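Local coordinates for protein oxalate--CoA ligase (Arabidopsis thaliana, PDB 5IE2) that is an AMP-binding enzyme of the ANL superfamily, with a large N-terminal part and a smaller C-terminal domain, and binds adenosine-5'-triphosphate, at residues 27-32 and 131-136; 208-211 and 215-218; 202-207 and 281-286. All coordinates share one frame; numbering follows the deposited sequence. Where two conformers were deposited one is given.

Contact 1 (27-32 and 131-136); sequences GKFNLT and ATLLDA
Leu133 lays its CD2 methyl over one face of the Phe29 ring, a CH-pi contact 8° off the ring normal. From Leu133 CD2 to the centroid of the Phe29 ring is 4.0 Å. This contact joins two sheets of the AMP-binding fold: strand 29-32 is an outermost strand of a mixed sheet, and Leu133 follows strand 127-132 of another. No hydrogen bond links the two segments, so side-chain packing does the joining. The Phe29 ring is filled in from three directions. On the face opposite the methyl lies Lys28 CG of its own segment, 3.9 Å above the plane, so the ring is sandwiched between two aliphatic groups. At its edge, in the ring plane, Leu134 O comes 3.9 Å from Phe29 CE1, while Leu133 O approaches Phe29 CZ at 3.6 Å. Leu133 reaches the ring because its CG stands anti to the backbone N (chi1 -171°), and the two side chains lie antiparallel, each pointing back past the other. The same methyl also meets Leu31, CD2 to CD2 at 4.4 Å, a looser contact. Behind this first shell, helix 67-78 closes the cluster: Val67 touches Phe29, Leu31 and Leu133 alike, and Leu39 of helix 33-50 packs on both leucines. Backbone and capping bonds position these residues. Lys28 and Phe29 both face Val25 in a classic beta bulge, which lets neighbouring residues sit opposite one partner on the adjoining strand. Leu31 is held to Ala22 and Leu23 by backbone bonds, and Thr32 OG1 caps the following helix through Arg35 N. On the other side, where the chain has left its strand, the backbone N of Leu133 donates to Glu68 OE2.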
ATOM      1  N   GLY A  27     -21.697  -9.178   5.399  1.00 19.29           N
ATOM      2  CA  GLY A  27     -23.165  -9.229   5.470  1.00 19.49           C
ATOM      3  C   GLY A  27     -23.819  -9.665   4.179  1.00 20.25           C
ATOM      4  O   GLY A  27     -25.050  -9.764   4.113  1.00 20.85           O
ATOM      5  N   LYS A  28     -23.043  -9.943   3.132  1.00 17.62           N
ATOM      6  CA  LYS A  28     -23.658 -10.121   1.818  1.00 19.82           C
ATOM      7  C   LYS A  28     -23.126 -11.311   1.022  1.00 25.47           C
ATOM      8  O   LYS A  28     -23.882 -12.219   0.700  1.00 29.17           O
ATOM      9  CB  LYS A  28     -23.489  -8.856   0.986  1.00 23.00           C
ATOM     10  CG  LYS A  28     -24.291  -8.895  -0.335  1.00 31.53           C
ATOM     11  CD  LYS A  28     -24.378  -7.483  -0.949  1.00 38.62           C
ATOM     12  CE  LYS A  28     -24.950  -7.463  -2.379  1.00 42.73           C
ATOM     13  NZ  LYS A  28     -26.361  -7.927  -2.514  1.00 45.40           N
ATOM     14  N   PHE A  29     -21.860 -11.261   0.609  1.00 21.40           N
ATOM     15  CA  PHE A  29     -21.318 -12.306  -0.290  1.00 17.50           C
ATOM     16  C   PHE A  29     -20.307 -13.193   0.404  1.00 17.81           C
ATOM     17  O   PHE A  29     -19.593 -12.704   1.267  1.00 16.32           O
ATOM     18  CB  PHE A  29     -20.602 -11.671  -1.513  1.00 26.45           C
ATOM     19  CG  PHE A  29     -21.529 -11.020  -2.520  1.00 27.88           C
ATOM     20  CD1 PHE A  29     -22.555 -11.743  -3.103  1.00 31.51           C
ATOM     21  CD2 PHE A  29     -21.352  -9.718  -2.884  1.00 28.21           C
ATOM     22  CE1 PHE A  29     -23.408 -11.150  -4.060  1.00 31.98           C
ATOM     23  CE2 PHE A  29     -22.198  -9.114  -3.860  1.00 31.10           C
ATOM     24  CZ  PHE A  29     -23.215  -9.851  -4.433  1.00 31.19           C
ATOM     25  N   ASN A  30     -20.199 -14.468   0.008  1.00 16.29           N
ATOM     26  CA  ASN A  30     -19.127 -15.333   0.533  1.00 16.03           C
ATOM     27  C   ASN A  30     -18.734 -16.255  -0.611  1.00 20.51           C
ATOM     28  O   ASN A  30     -19.415 -17.243  -0.869  1.00 25.76           O
ATOM     29  CB  ASN A  30     -19.551 -16.188   1.758  1.00 19.49           C
ATOM     30  CG  ASN A  30     -19.795 -15.351   2.994  1.00 19.53           C
ATOM     31  OD1 ASN A  30     -18.873 -15.102   3.766  1.00 18.70           O
ATOM     32  ND2 ASN A  30     -21.033 -14.886   3.175  1.00 21.40           N
ATOM     33  N   LEU A  31     -17.673 -15.917  -1.328  1.00 16.97           N
ATOM     34  CA  LEU A  31     -17.270 -16.701  -2.501  1.00 14.10           C
ATOM     35  C   LEU A  31     -16.177 -17.674  -2.111  1.00 15.95           C
ATOM     36  O   LEU A  31     -15.253 -17.286  -1.419  1.00 14.04           O
ATOM     37  CB  LEU A  31     -16.744 -15.787  -3.611  1.00 15.34           C
ATOM     38  CG  LEU A  31     -17.781 -14.993  -4.444  1.00 18.04           C
ATOM     39  CD1 LEU A  31     -18.673 -14.142  -3.602  1.00 20.55           C
ATOM     40  CD2 LEU A  31     -17.004 -14.094  -5.420  1.00 18.60           C
ATOM     41  N   THR A  32     -16.265 -18.914  -2.576  1.00 13.54           N
ATOM     42  CA  THR A  32     -15.132 -19.845  -2.452  1.00 13.26           C
ATOM     43  C   THR A  32     -14.048 -19.594  -3.535  1.00 13.17           C
ATOM     44  O   THR A  32     -14.276 -18.865  -4.485  1.00 13.99           O
ATOM     45  CB  THR A  32     -15.577 -21.298  -2.611  1.00 15.40           C
ATOM     46  OG1 THR A  32     -16.104 -21.449  -3.935  1.00 16.47           O
ATOM     47  CG2 THR A  32     -16.630 -21.691  -1.569  1.00 18.01           C
ATOM     48  N   ALA A 131     -19.945  -3.388 -14.411  1.00 17.51           N
ATOM     49  CA  ALA A 131     -19.833  -4.754 -13.892  1.00 17.82           C
ATOM     50  C   ALA A 131     -20.667  -4.922 -12.633  1.00 19.40           C
ATOM     51  O   ALA A 131     -20.555  -4.114 -11.687  1.00 18.63           O
ATOM     52  CB  ALA A 131     -18.312  -5.085 -13.614  1.00 16.46           C
ATOM     53  N   THR A 132     -21.477  -5.995 -12.578  1.00 16.71           N
ATOM     54  CA  THR A 132     -22.341  -6.246 -11.424  1.00 18.49           C
ATOM     55  C   THR A 132     -22.428  -7.731 -11.064  1.00 18.38           C
ATOM     56  O   THR A 132     -22.686  -8.536 -11.938  1.00 20.95           O
ATOM     57  CB  THR A 132     -23.799  -5.794 -11.665  1.00 22.84           C
ATOM     58  OG1 THR A 132     -23.787  -4.493 -12.236  1.00 28.24           O
ATOM     59  CG2 THR A 132     -24.543  -5.776 -10.351  1.00 20.80           C
ATOM     60  N   LEU A 133     -22.193  -8.079  -9.807  1.00 18.05           N
ATOM     61  CA  LEU A 133     -22.401  -9.454  -9.324  1.00 17.04           C
ATOM     62  C   LEU A 133     -23.750  -9.562  -8.666  1.00 21.59           C
ATOM     63  O   LEU A 133     -24.048  -8.821  -7.730  1.00 22.15           O
ATOM     64  CB  LEU A 133     -21.325  -9.875  -8.321  1.00 17.81           C
ATOM     65  CG  LEU A 133     -21.338 -11.374  -7.924  1.00 19.62           C
ATOM     66  CD1 LEU A 133     -20.956 -12.273  -9.098  1.00 20.63           C
ATOM     67  CD2 LEU A 133     -20.343 -11.635  -6.747  1.00 18.48           C
ATOM     68  N   LEU A 134     -24.570 -10.503  -9.123  1.00 20.62           N
ATOM     69  CA  LEU A 134     -25.942 -10.568  -8.632  1.00 25.35           C
ATOM     70  C   LEU A 134     -26.157 -11.569  -7.494  1.00 31.80           C
ATOM     71  O   LEU A 134     -26.505 -11.188  -6.359  1.00 37.35           O
ATOM     72  CB  LEU A 134     -26.873 -10.880  -9.804  1.00 25.52           C
ATOM     73  CG  LEU A 134     -26.983  -9.689 -10.758  1.00 29.86           C
ATOM     74  CD1 LEU A 134     -27.836 -10.055 -11.943  1.00 32.37           C
ATOM     75  CD2 LEU A 134     -27.565  -8.489 -10.028  1.00 30.79           C
ATOM     76  N   ASP A 135     -26.059 -12.843  -7.813  1.00 31.06           N
ATOM     77  CA  ASP A 135     -26.332 -13.903  -6.853  1.00 31.49           C
ATOM     78  C   ASP A 135     -25.428 -15.061  -7.239  1.00 28.35           C
ATOM     79  O   ASP A 135     -24.768 -15.020  -8.279  1.00 28.76           O
ATOM     80  CB  ASP A 135     -27.792 -14.333  -6.887  1.00 35.58           C
ATOM     81  CG  ASP A 135     -28.210 -14.874  -8.251  1.00 40.77           C
ATOM     82  OD1 ASP A 135     -28.710 -14.081  -9.062  1.00 44.59           O
ATOM     83  OD2 ASP A 135     -28.036 -16.079  -8.547  1.00 42.28           O
ATOM     84  N   ALA A 136     -25.418 -16.096  -6.422  1.00 23.60           N
ATOM     85  CA  ALA A 136     -24.475 -17.200  -6.632  1.00 24.34           C
ATOM     86  C   ALA A 136     -24.843 -18.125  -7.782  1.00 25.16           C
ATOM     87  O   ALA A 136     -24.125 -19.100  -8.068  1.00 27.40           O
ATOM     88  CB  ALA A 136     -24.354 -18.004  -5.331  1.00 27.39           C
TER

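Contact 2 (208-211 and 215-218); sequences IVLP and VHGL
Leu210 packs tightly on Gly217, with their CA atoms 5.1 Å apart. The glycine has no side chain to stand between its CA and the carbonyl oxygens of Leu210 and Pro211, and this lets the backbones close in until Leu210 CB is 4.1 Å from Gly217 CA. Leu210 CD1 lies over one face of the His216 ring, though the modelled spacing there is doubtful. With CG anti to the backbone N (chi1 180°), His216 carries its ring out to that methyl. The imidazole cannot easily turn, since ND1 is hydrogen-bonded to Ser289 OG, NE2 to Thr258 OG1, and the ring also stacks with that of His319. Its side chain is about 4 Å from a bound acetic acid and about 8 Å from the bound ATP. This is the strand-to-helix turn of a beta-alpha-beta crossover, in which strand 205-207 leads through helix 215-227 to the parallel neighbour strand 231-234. The looser side is the watery one: no direct hydrogen bond joins Pro211 O and Gly217 N, and a water spans them, donating to Pro211 O at 2.8 Å and accepting from Gly217 N at 2.8 Å. Ile208 adds a light touch, its CD1 lying 4.3 Å from Gly217 O.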
ATOM      1  N   ILE A 208      -9.896  -6.053   4.661  1.00 13.65           N
ATOM      2  CA  ILE A 208      -9.203  -4.986   3.910  1.00 15.07           C
ATOM      3  C   ILE A 208      -9.625  -3.613   4.448  1.00 17.04           C
ATOM      4  O   ILE A 208     -10.828  -3.269   4.441  1.00 16.68           O
ATOM      5  CB  ILE A 208      -9.535  -5.042   2.402  1.00 15.95           C
ATOM      6  CG1 ILE A 208      -9.180  -6.417   1.821  1.00 16.96           C
ATOM      7  CG2 ILE A 208      -8.814  -3.868   1.654  1.00 17.79           C
ATOM      8  CD1 ILE A 208      -7.685  -6.693   1.831  1.00 18.37           C
ATOM      9  N   VAL A 209      -8.636  -2.821   4.884  1.00 16.00           N
ATOM     10  CA  VAL A 209      -8.900  -1.504   5.429  1.00 17.19           C
ATOM     11  C   VAL A 209      -8.162  -0.404   4.659  1.00 17.57           C
ATOM     12  O   VAL A 209      -8.105   0.760   5.120  1.00 20.05           O
ATOM     13  CB  VAL A 209      -8.507  -1.407   6.937  1.00 17.04           C
ATOM     14  CG1 VAL A 209      -9.364  -2.439   7.792  1.00 19.09           C
ATOM     15  CG2 VAL A 209      -6.974  -1.629   7.155  1.00 18.49           C
ATOM     16  N   LEU A 210      -7.622  -0.752   3.490  1.00 15.46           N
ATOM     17  CA  LEU A 210      -6.905   0.230   2.675  1.00 17.91           C
ATOM     18  C   LEU A 210      -7.445   0.243   1.257  1.00 18.01           C
ATOM     19  O   LEU A 210      -7.906  -0.798   0.803  1.00 17.52           O
ATOM     20  CB  LEU A 210      -5.392  -0.143   2.608  1.00 14.33           C
ATOM     21  CG  LEU A 210      -4.598  -0.183   3.938  1.00 16.23           C
ATOM     22  CD1 LEU A 210      -3.198  -0.763   3.704  1.00 19.86           C
ATOM     23  CD2 LEU A 210      -4.464   1.234   4.551  1.00 18.80           C
ATOM     24  N   PRO A 211      -7.259   1.352   0.499  1.00 18.11           N
ATOM     25  CA  PRO A 211      -7.727   1.335  -0.908  1.00 16.97           C
ATOM     26  C   PRO A 211      -7.040   0.306  -1.786  1.00 16.74           C
ATOM     27  O   PRO A 211      -5.822   0.170  -1.730  1.00 17.74           O
ATOM     28  CB  PRO A 211      -7.413   2.764  -1.427  1.00 21.00           C
ATOM     29  CG  PRO A 211      -6.442   3.357  -0.424  1.00 24.11           C
ATOM     30  CD  PRO A 211      -6.699   2.665   0.895  1.00 19.56           C
ATOM     31  N   VAL A 215      -0.750  -0.208  -4.026  1.00 18.23           N
ATOM     32  CA  VAL A 215      -0.194  -1.578  -3.916  1.00 17.54           C
ATOM     33  C   VAL A 215      -0.222  -2.177  -2.539  1.00 17.50           C
ATOM     34  O   VAL A 215      -0.104  -3.374  -2.442  1.00 17.55           O
ATOM     35  CB  VAL A 215       1.313  -1.702  -4.327  1.00 21.84           C
ATOM     36  CG1 VAL A 215       1.484  -1.721  -5.826  1.00 23.89           C
ATOM     37  CG2 VAL A 215       2.119  -0.601  -3.657  1.00 19.20           C
ATOM     38  N   HIS A 216      -0.305  -1.384  -1.459  1.00 15.37           N
ATOM     39  CA  HIS A 216      -0.272  -2.013  -0.121  1.00 14.26           C
ATOM     40  C   HIS A 216      -1.538  -2.891   0.070  1.00 18.32           C
ATOM     41  O   HIS A 216      -1.453  -4.113   0.314  1.00 16.54           O
ATOM     42  CB  HIS A 216      -0.154  -0.930   0.967  1.00 12.93           C
ATOM     43  CG  HIS A 216      -0.110  -1.444   2.388  1.00 14.33           C
ATOM     44  ND1 HIS A 216       0.262  -0.635   3.447  1.00 15.76           N
ATOM     45  CD2 HIS A 216      -0.499  -2.621   2.938  1.00 15.56           C
ATOM     46  CE1 HIS A 216       0.163  -1.318   4.578  1.00 16.18           C
ATOM     47  NE2 HIS A 216      -0.323  -2.515   4.300  1.00 16.35           N
ATOM     48  N   GLY A 217      -2.714  -2.283  -0.021  1.00 18.69           N
ATOM     49  CA  GLY A 217      -3.931  -3.090   0.146  1.00 17.95           C
ATOM     50  C   GLY A 217      -4.064  -4.121  -0.959  1.00 16.35           C
ATOM     51  O   GLY A 217      -4.471  -5.270  -0.712  1.00 15.62           O
ATOM     52  N   LEU A 218      -3.706  -3.747  -2.190  1.00 16.34           N
ATOM     53  CA  LEU A 218      -3.851  -4.680  -3.317  1.00 15.88           C
ATOM     54  C   LEU A 218      -2.945  -5.910  -3.194  1.00 15.76           C
ATOM     55  O   LEU A 218      -3.427  -7.037  -3.312  1.00 14.21           O
ATOM     56  CB  LEU A 218      -3.535  -3.966  -4.630  1.00 16.14           C
ATOM     57  CG  LEU A 218      -3.706  -4.687  -5.946  1.00 17.62           C
ATOM     58  CD1 LEU A 218      -5.190  -5.104  -6.052  1.00 15.27           C
ATOM     59  CD2 LEU A 218      -3.334  -3.746  -7.113  1.00 20.28           C
TER
HETATM   60  O   HOH W   1      -3.469   0.410  -0.281  1.00 17.24           O

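Contact 3 (202-207 and 281-286); sequences ESDSTV and KLRFIR
Three groups hold Asp204 OD1: NE of Arg283, more weakly its NH2, and, outside the two segments, Thr255 OG1. The result is a side-on, two-nitrogen salt bridge between two beta-sheets of the AMP-binding fold, for Asp204 precedes strand 205-207 at the margin of one sheet while Arg283 lies on the segment that runs into strand 284-287 of another. The bond from Arg283 NE to Asp204 OD1 is the straighter one, 3.2 Å long with an N-H...O angle of 162°; it enters on the syn side of the oxygen and lies almost exactly in the guanidinium plane. Arg283 NH2 makes the shorter bond, 2.9 Å to Asp204 OD2, but reaches that oxygen from well above the carboxylate plane. A second, weak bond from Arg283 NH2 runs to Asp204 OD1 at 3.3 Å. The mismatch follows from the two flat groups being turned 40° against each other, so a flat, paired fork is not achieved. Arg283 bends at chi2 and again at chi3 (-69°), which swings its NE and NH2 edge round to the acid; the two side chains meet at about a right angle. Both groups have further holds. Asp204 OD2 accepts from Thr201 N, and Arg283 NH2 also donates to Tyr198 O, so the ion pair ties in the chain leading up to Asp204 as well. Thr255 links the two sides, its backbone bonded to both Ser205 and Arg283 and its OG1 also bonded to Ser205 N. Over one face of the guanidinium comes the edge of the neighbouring Phe284 ring, its CE2 3.6 Å above the guanidinium plane and offset toward the rim.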
ATOM      1  N   GLU A 202      -3.845 -21.383   4.049  1.00 16.95           N
ATOM      2  CA  GLU A 202      -5.256 -21.332   3.696  1.00 16.38           C
ATOM      3  C   GLU A 202      -6.148 -21.117   4.916  1.00 19.32           C
ATOM      4  O   GLU A 202      -7.351 -20.850   4.757  1.00 19.98           O
ATOM      5  CB  GLU A 202      -5.659 -22.623   2.958  1.00 16.22           C
ATOM      6  CG  GLU A 202      -5.578 -23.880   3.864  1.00 27.51           C
ATOM      7  CD  GLU A 202      -4.189 -24.560   3.928  1.00 30.51           C
ATOM      8  OE1 GLU A 202      -3.143 -23.974   3.549  1.00 27.77           O
ATOM      9  OE2 GLU A 202      -4.134 -25.739   4.378  1.00 31.69           O
ATOM     10  N   SER A 203      -5.628 -21.241   6.144  1.00 20.38           N
ATOM     11  CA  SER A 203      -6.477 -20.949   7.303  0.52 21.82           C
ATOM     12  C   SER A 203      -6.476 -19.464   7.703  1.00 20.41           C
ATOM     13  O   SER A 203      -7.190 -19.061   8.633  1.00 20.21           O
ATOM     14  CB  SER A 203      -6.063 -21.801   8.513  0.52 22.23           C
ATOM     15  OG  SER A 203      -4.740 -21.492   8.904  0.52 21.84           O
ATOM     16  N   ASP A 204      -5.703 -18.634   7.011  1.00 17.57           N
ATOM     17  CA  ASP A 204      -5.701 -17.213   7.373  1.00 15.95           C
ATOM     18  C   ASP A 204      -6.887 -16.447   6.781  1.00 14.90           C
ATOM     19  O   ASP A 204      -7.565 -16.889   5.852  1.00 16.26           O
ATOM     20  CB  ASP A 204      -4.376 -16.530   6.921  1.00 14.12           C
ATOM     21  CG  ASP A 204      -3.198 -16.915   7.856  1.00 19.92           C
ATOM     22  OD1 ASP A 204      -3.359 -16.711   9.072  1.00 19.29           O
ATOM     23  OD2 ASP A 204      -2.188 -17.522   7.385  1.00 19.04           O
ATOM     24  N   SER A 205      -7.134 -15.274   7.362  1.00 14.57           N
ATOM     25  CA  SER A 205      -8.292 -14.499   7.028  1.00 14.70           C
ATOM     26  C   SER A 205      -8.012 -13.058   7.412  1.00 13.42           C
ATOM     27  O   SER A 205      -7.432 -12.824   8.473  1.00 15.10           O
ATOM     28  CB  SER A 205      -9.509 -15.025   7.814  1.00 18.90           C
ATOM     29  OG  SER A 205     -10.562 -14.087   7.759  1.00 18.12           O
ATOM     30  N   THR A 206      -8.429 -12.106   6.579  1.00 14.29           N
ATOM     31  CA  THR A 206      -8.208 -10.687   6.923  1.00 14.19           C
ATOM     32  C   THR A 206      -9.340  -9.802   6.433  1.00 14.88           C
ATOM     33  O   THR A 206     -10.174 -10.213   5.591  1.00 16.47           O
ATOM     34  CB  THR A 206      -6.842 -10.155   6.354  1.00 15.39           C
ATOM     35  OG1 THR A 206      -6.547  -8.927   7.012  1.00 17.64           O
ATOM     36  CG2 THR A 206      -6.922  -9.889   4.854  1.00 15.76           C
ATOM     37  N   VAL A 207      -9.391  -8.574   6.975  1.00 12.98           N
ATOM     38  CA  VAL A 207     -10.341  -7.553   6.524  1.00 13.89           C
ATOM     39  C   VAL A 207      -9.523  -6.444   5.872  1.00 15.93           C
ATOM     40  O   VAL A 207      -8.565  -5.985   6.479  1.00 17.06           O
ATOM     41  CB  VAL A 207     -11.163  -6.963   7.701  1.00 16.65           C
ATOM     42  CG1 VAL A 207     -11.983  -5.718   7.249  1.00 18.13           C
ATOM     43  CG2 VAL A 207     -12.073  -8.081   8.311  1.00 15.21           C
ATOM     44  N   LYS A 281      -7.903 -13.257  18.783  1.00 29.82           N
ATOM     45  CA  LYS A 281      -6.459 -13.473  18.918  1.00 31.38           C
ATOM     46  C   LYS A 281      -5.820 -13.520  17.545  1.00 27.96           C
ATOM     47  O   LYS A 281      -5.956 -14.513  16.864  1.00 33.69           O
ATOM     48  CB  LYS A 281      -6.138 -14.794  19.636  1.00 37.18           C
ATOM     49  CG  LYS A 281      -5.294 -14.662  20.902  1.00 45.93           C
ATOM     50  CD  LYS A 281      -5.670 -15.751  21.974  1.00 81.93           C
ATOM     51  CE  LYS A 281      -4.464 -16.201  22.837  1.00 73.25           C
ATOM     52  NZ  LYS A 281      -4.812 -17.104  23.995  1.00 73.69           N
ATOM     53  N   LEU A 282      -5.100 -12.481  17.152  1.00 20.49           N
ATOM     54  CA  LEU A 282      -4.496 -12.466  15.795  1.00 18.46           C
ATOM     55  C   LEU A 282      -3.089 -13.068  15.840  1.00 21.32           C
ATOM     56  O   LEU A 282      -2.398 -12.983  16.868  1.00 22.05           O
ATOM     57  CB  LEU A 282      -4.427 -11.031  15.294  1.00 16.75           C
ATOM     58  CG  LEU A 282      -5.751 -10.312  15.268  1.00 17.84           C
ATOM     59  CD1 LEU A 282      -5.578  -8.824  14.791  1.00 19.29           C
ATOM     60  CD2 LEU A 282      -6.778 -11.069  14.375  1.00 17.14           C
ATOM     61  N   ARG A 283      -2.655 -13.658  14.734  1.00 18.37           N
ATOM     62  CA  ARG A 283      -1.294 -14.105  14.574  1.00 18.45           C
ATOM     63  C   ARG A 283      -0.318 -12.921  14.577  1.00 19.96           C
ATOM     64  O   ARG A 283       0.757 -12.997  15.172  1.00 20.46           O
ATOM     65  CB  ARG A 283      -1.124 -14.891  13.250  1.00 20.33           C
ATOM     66  CG  ARG A 283      -1.684 -16.268  13.248  1.00 22.94           C
ATOM     67  CD  ARG A 283      -0.762 -17.203  12.367  1.00 23.31           C
ATOM     68  NE  ARG A 283      -0.845 -16.865  10.980  1.00 24.40           N
ATOM     69  CZ  ARG A 283       0.186 -16.514  10.212  1.00 20.62           C
ATOM     70  NH1 ARG A 283       1.439 -16.428  10.687  1.00 18.84           N
ATOM     71  NH2 ARG A 283      -0.052 -16.274   8.944  1.00 18.71           N
ATOM     72  N   PHE A 284      -0.694 -11.846  13.909  1.00 18.22           N
ATOM     73  CA  PHE A 284       0.150 -10.642  13.850  1.00 17.84           C
ATOM     74  C   PHE A 284      -0.659  -9.483  13.312  1.00 17.50           C
ATOM     75  O   PHE A 284      -1.740  -9.646  12.720  1.00 16.36           O
ATOM     76  CB  PHE A 284       1.420 -10.847  12.963  1.00 16.54           C
ATOM     77  CG  PHE A 284       1.105 -11.066  11.502  1.00 16.75           C
ATOM     78  CD1 PHE A 284       1.108 -10.014  10.588  1.00 15.69           C
ATOM     79  CD2 PHE A 284       0.779 -12.334  11.045  1.00 15.77           C
ATOM     80  CE1 PHE A 284       0.819 -10.246   9.244  1.00 16.24           C
ATOM     81  CE2 PHE A 284       0.501 -12.571   9.715  1.00 16.06           C
ATOM     82  CZ  PHE A 284       0.508 -11.534   8.806  1.00 15.79           C
ATOM     83  N   ILE A 285      -0.115  -8.293  13.499  1.00 14.85           N
ATOM     84  CA  ILE A 285      -0.678  -7.079  12.938  1.00 14.96           C
ATOM     85  C   ILE A 285       0.462  -6.474  12.136  1.00 16.60           C
ATOM     86  O   ILE A 285       1.566  -6.444  12.629  1.00 14.91           O
ATOM     87  CB  ILE A 285      -1.162  -6.102  14.040  1.00 16.85           C
ATOM     88  CG1 ILE A 285      -2.462  -6.661  14.677  1.00 17.94           C
ATOM     89  CG2 ILE A 285      -1.425  -4.660  13.438  1.00 16.12           C
ATOM     90  CD1 ILE A 285      -2.829  -5.870  16.003  1.00 18.96           C
ATOM     91  N   ARG A 286       0.183  -6.044  10.908  1.00 13.17           N
ATOM     92  CA  ARG A 286       1.245  -5.514  10.073  1.00 14.98           C
ATOM     93  C   ARG A 286       1.101  -4.005   9.838  1.00 13.86           C
ATOM     94  O   ARG A 286      -0.029  -3.485   9.745  1.00 15.10           O
ATOM     95  CB  ARG A 286       1.246  -6.295   8.743  1.00 12.45           C
ATOM     96  CG  ARG A 286       2.363  -5.838   7.754  1.00 14.17           C
ATOM     97  CD  ARG A 286       2.208  -6.694   6.490  1.00 16.03           C
ATOM     98  NE  ARG A 286       3.254  -6.386   5.501  1.00 17.72           N
ATOM     99  CZ  ARG A 286       3.095  -5.630   4.412  1.00 18.28           C
ATOM    100  NH1 ARG A 286       1.934  -5.008   4.125  1.00 16.26           N
ATOM    101  NH2 ARG A 286       4.132  -5.483   3.586  1.00 17.01           N
TER

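In the fold
Contact 1 lies on one outermost strand of a four-stranded sheet, 29-32, and contact 3 just before the other, 205-207; each ties that sheet to a different neighbour. They do so with opposite chemistry: contact 1, toward the outside of the chain, relies on apolar side chains, whereas contact 3 relies on an ion pair. Contact 2 is the buried one, its centre about 6 Å from the centre of the chain, and mixes apolar packing with a bridging water. It is nested within the loop that contact 3 closes, and the two touch, with His216 NE2 3.4 Å from Arg286 NH1; both atoms bond Thr258 OG1. Contact 1 stands apart from both.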